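Local atomic coordinates of DNA alpha-glucosyltransferase (Enterobacteria phage T4, PDB entry 1XV5), a protein that belongs to the GT-B clan of glycosyltransferases, whose two Rossmann-like domains face each other across a cleft, here holding uridine-5'-diphosphate. Residues T18-E23 / L306-L311. Numbering follows the deposited sequence.
Sequences TKFSLE and LEYTHL. With UDP (uridine-5'-diphosphate), chain C.
Lys19 sets its CG over one face of the Tyr308 ring. CG sits almost above the ring centre: Lys19 CG is 3.4 Å from the Tyr308 centroid and only 10° off the ring normal, a CH-pi contact. CG is anti to the backbone N (chi1 178°). Beyond it the chain lifts off the ring, and the bend at chi2 carries the amine up and away. There Lys19 NZ forms a salt bridge of 2.8 Å with Glu23 OE1, one helical turn on, using the anti lone pair of that oxygen. The bridge probably helps hold the lysine chain in this bend. Glu23 OE2 is held by the backbone N of Asp180.

The far end of Tyr308 reaches Phe20. Tyr308 OH lies at the edge of the phenyl ring, near its plane, 3.3 Å from Phe20 CD1 and 3.2 Å from Phe20 CA. Phe20 CB packs against Tyr308 CE1 at 3.9 Å. The hydroxyl is hydrogen-bonded to Pro178 O.

This contact spans the cleft of a GT-B fold. Helix 17-30 follows the first strand of one parallel sheet, and helix 308-316 comes, in sequence, between strands 288-293 and 319-323 of the other. The N-terminal end of helix 308-316 holds the alpha phosphate of UDP. Tyr308 N donates to UDP O1A and Thr309 N to UDP O2A, both at 3.0 Å, the former with an N-H...O angle of 160°. The helix dipole probably adds to this grip on the anion. Glu307 occupies the N-cap position, and its carboxylate pairs with Lys210, which also binds UDP. Lys19 borders the ligand too, with Lys19 CG 3.6 Å from the ribose oxygen UDP O3'.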
loop_
_atom_site.group_PDB
_atom_site.type_symbol
_atom_site.label_atom_id
_atom_site.label_comp_id
_atom_site.label_asym_id
_atom_site.label_seq_id
_atom_site.Cartn_x
_atom_site.Cartn_y
_atom_site.Cartn_z
ATOM N N THR A 18 -5.526 0.984 5.170
ATOM C CA THR A 18 -6.372 2.144 5.395
ATOM C C THR A 18 -6.582 2.862 4.064
ATOM O O THR A 18 -7.701 3.234 3.717
ATOM C CB THR A 18 -5.729 3.098 6.420
ATOM O OG1 THR A 18 -5.813 2.505 7.722
ATOM C CG2 THR A 18 -6.435 4.449 6.425
ATOM N N LYS A 19 -5.496 3.044 3.321
ATOM C CA LYS A 19 -5.562 3.704 2.022
ATOM C C LYS A 19 -6.530 2.959 1.100
ATOM O O LYS A 19 -7.392 3.564 0.465
ATOM C CB LYS A 19 -4.169 3.745 1.391
ATOM C CG LYS A 19 -4.127 4.375 0.009
ATOM C CD LYS A 19 -4.652 5.800 0.024
ATOM C CE LYS A 19 -4.430 6.464 -1.327
ATOM N NZ LYS A 19 -5.052 7.804 -1.404
ATOM N N PHE A 20 -6.374 1.642 1.028
ATOM C CA PHE A 20 -7.241 0.823 0.193
ATOM C C PHE A 20 -8.695 1.000 0.620
ATOM O O PHE A 20 -9.573 1.216 -0.209
ATOM C CB PHE A 20 -6.860 -0.654 0.316
ATOM C CG PHE A 20 -7.787 -1.580 -0.417
ATOM C CD1 PHE A 20 -7.644 -1.797 -1.782
ATOM C CD2 PHE A 20 -8.818 -2.229 0.260
ATOM C CE1 PHE A 20 -8.508 -2.646 -2.465
ATOM C CE2 PHE A 20 -9.694 -3.085 -0.415
ATOM C CZ PHE A 20 -9.539 -3.294 -1.777
ATOM N N SER A 21 -8.940 0.907 1.924
ATOM C CA SER A 21 -10.296 1.042 2.441
ATOM C C SER A 21 -10.936 2.379 2.075
ATOM O O SER A 21 -12.126 2.435 1.769
ATOM C CB SER A 21 -10.296 0.855 3.960
ATOM O OG SER A 21 -9.905 -0.469 4.295
ATOM N N LEU A 22 -10.149 3.450 2.100
ATOM C CA LEU A 22 -10.671 4.770 1.767
ATOM C C LEU A 22 -10.931 4.901 0.270
ATOM O O LEU A 22 -11.937 5.482 -0.145
ATOM C CB LEU A 22 -9.699 5.855 2.241
ATOM C CG LEU A 22 -9.465 5.889 3.759
ATOM C CD1 LEU A 22 -8.477 6.993 4.112
ATOM C CD2 LEU A 22 -10.789 6.117 4.476
ATOM N N GLU A 23 -10.029 4.359 -0.543
ATOM C CA GLU A 23 -10.189 4.408 -1.993
ATOM C C GLU A 23 -11.372 3.531 -2.392
ATOM O O GLU A 23 -12.103 3.845 -3.332
ATOM C CB GLU A 23 -8.911 3.917 -2.684
ATOM C CG GLU A 23 -7.735 4.861 -2.516
ATOM C CD GLU A 23 -7.873 6.123 -3.351
ATOM O OE1 GLU A 23 -7.192 7.121 -3.038
ATOM O OE2 GLU A 23 -8.651 6.118 -4.328
ATOM N N LEU A 306 1.063 -3.088 -7.754
ATOM C CA LEU A 306 2.085 -2.110 -7.414
ATOM C C LEU A 306 1.521 -1.666 -6.070
ATOM O O LEU A 306 0.386 -2.023 -5.725
ATOM C CB LEU A 306 2.105 -0.923 -8.382
ATOM C CG LEU A 306 2.956 -1.091 -9.641
ATOM C CD1 LEU A 306 2.777 0.130 -10.536
ATOM C CD2 LEU A 306 4.430 -1.270 -9.253
ATOM N N GLU A 307 2.298 -0.912 -5.307
ATOM C CA GLU A 307 1.844 -0.433 -4.008
ATOM C C GLU A 307 1.362 1.003 -4.133
ATOM O O GLU A 307 1.601 1.661 -5.147
ATOM C CB GLU A 307 2.987 -0.519 -3.002
ATOM C CG GLU A 307 3.463 -1.935 -2.785
ATOM C CD GLU A 307 4.630 -2.017 -1.834
ATOM O OE1 GLU A 307 5.779 -1.789 -2.270
ATOM O OE2 GLU A 307 4.387 -2.295 -0.644
ATOM N N TYR A 308 0.674 1.492 -3.109
ATOM C CA TYR A 308 0.179 2.858 -3.161
ATOM C C TYR A 308 1.282 3.888 -3.337
ATOM O O TYR A 308 1.112 4.844 -4.087
ATOM C CB TYR A 308 -0.668 3.167 -1.927
ATOM C CG TYR A 308 -2.051 2.578 -2.051
ATOM C CD1 TYR A 308 -2.462 1.522 -1.242
ATOM C CD2 TYR A 308 -2.927 3.029 -3.043
ATOM C CE1 TYR A 308 -3.713 0.923 -1.424
ATOM C CE2 TYR A 308 -4.170 2.438 -3.232
ATOM C CZ TYR A 308 -4.556 1.388 -2.424
ATOM O OH TYR A 308 -5.781 0.794 -2.636
ATOM N N THR A 309 2.418 3.703 -2.668
ATOM C CA THR A 309 3.498 4.664 -2.832
ATOM C C THR A 309 3.986 4.680 -4.280
ATOM O O THR A 309 4.457 5.706 -4.758
ATOM C CB THR A 309 4.683 4.388 -1.875
ATOM O OG1 THR A 309 5.034 3.002 -1.918
ATOM C CG2 THR A 309 4.305 4.779 -0.445
ATOM N N HIS A 310 3.879 3.549 -4.977
ATOM C CA HIS A 310 4.275 3.495 -6.391
ATOM C C HIS A 310 3.341 4.427 -7.169
ATOM O O HIS A 310 3.773 5.310 -7.912
ATOM C CB HIS A 310 4.077 2.092 -6.980
ATOM C CG HIS A 310 5.153 1.110 -6.637
ATOM N ND1 HIS A 310 4.881 -0.098 -6.034
ATOM C CD2 HIS A 310 6.482 1.111 -6.899
ATOM C CE1 HIS A 310 5.995 -0.804 -5.945
ATOM N NE2 HIS A 310 6.980 -0.092 -6.463
ATOM N N LEU A 311 2.047 4.199 -6.995
ATOM C CA LEU A 311 1.032 4.975 -7.696
ATOM C C LEU A 311 1.072 6.459 -7.378
ATOM O O LEU A 311 0.859 7.296 -8.254
ATOM C CB LEU A 311 -0.356 4.411 -7.379
ATOM C CG LEU A 311 -0.539 2.904 -7.598
ATOM C CD1 LEU A 311 -2.001 2.545 -7.367
ATOM C CD2 LEU A 311 -0.106 2.507 -9.020
HETATM N N1 UDP C . 1.571 6.587 4.154
HETATM C C2 UDP C . 1.268 7.783 4.774
HETATM N N3 UDP C . 2.123 8.141 5.786
HETATM C C4 UDP C . 3.233 7.440 6.221
HETATM C C5 UDP C . 3.484 6.219 5.519
HETATM C C6 UDP C . 2.661 5.843 4.534
HETATM O O2 UDP C . 0.319 8.476 4.446
HETATM O O4 UDP C . 3.909 7.891 7.145
HETATM C "C1'" UDP C . 0.679 6.137 3.079
HETATM C "C2'" UDP C . 1.353 5.955 1.724
HETATM O "O2'" UDP C . 1.497 7.190 1.056
HETATM C "C3'" UDP C . 0.371 4.996 1.064
HETATM C "C4'" UDP C . 0.035 4.056 2.221
HETATM O "O4'" UDP C . 0.195 4.857 3.423
HETATM O "O3'" UDP C . -0.797 5.715 0.666
HETATM C "C5'" UDP C . 0.911 2.822 2.319
HETATM O "O5'" UDP C . 0.493 1.858 1.360
HETATM P PA UDP C . 1.519 1.042 0.451
HETATM O O1A UDP C . 0.684 0.161 -0.391
HETATM O O2A UDP C . 2.450 2.001 -0.200
HETATM O O3A UDP C . 2.410 0.142 1.488
HETATM P PB UDP C . 2.039 -0.563 2.920
HETATM O O1B UDP C . 2.806 -1.833 2.981
HETATM O O2B UDP C . 2.228 0.446 3.986
HETATM O O3B UDP C . 0.493 -0.909 2.806
#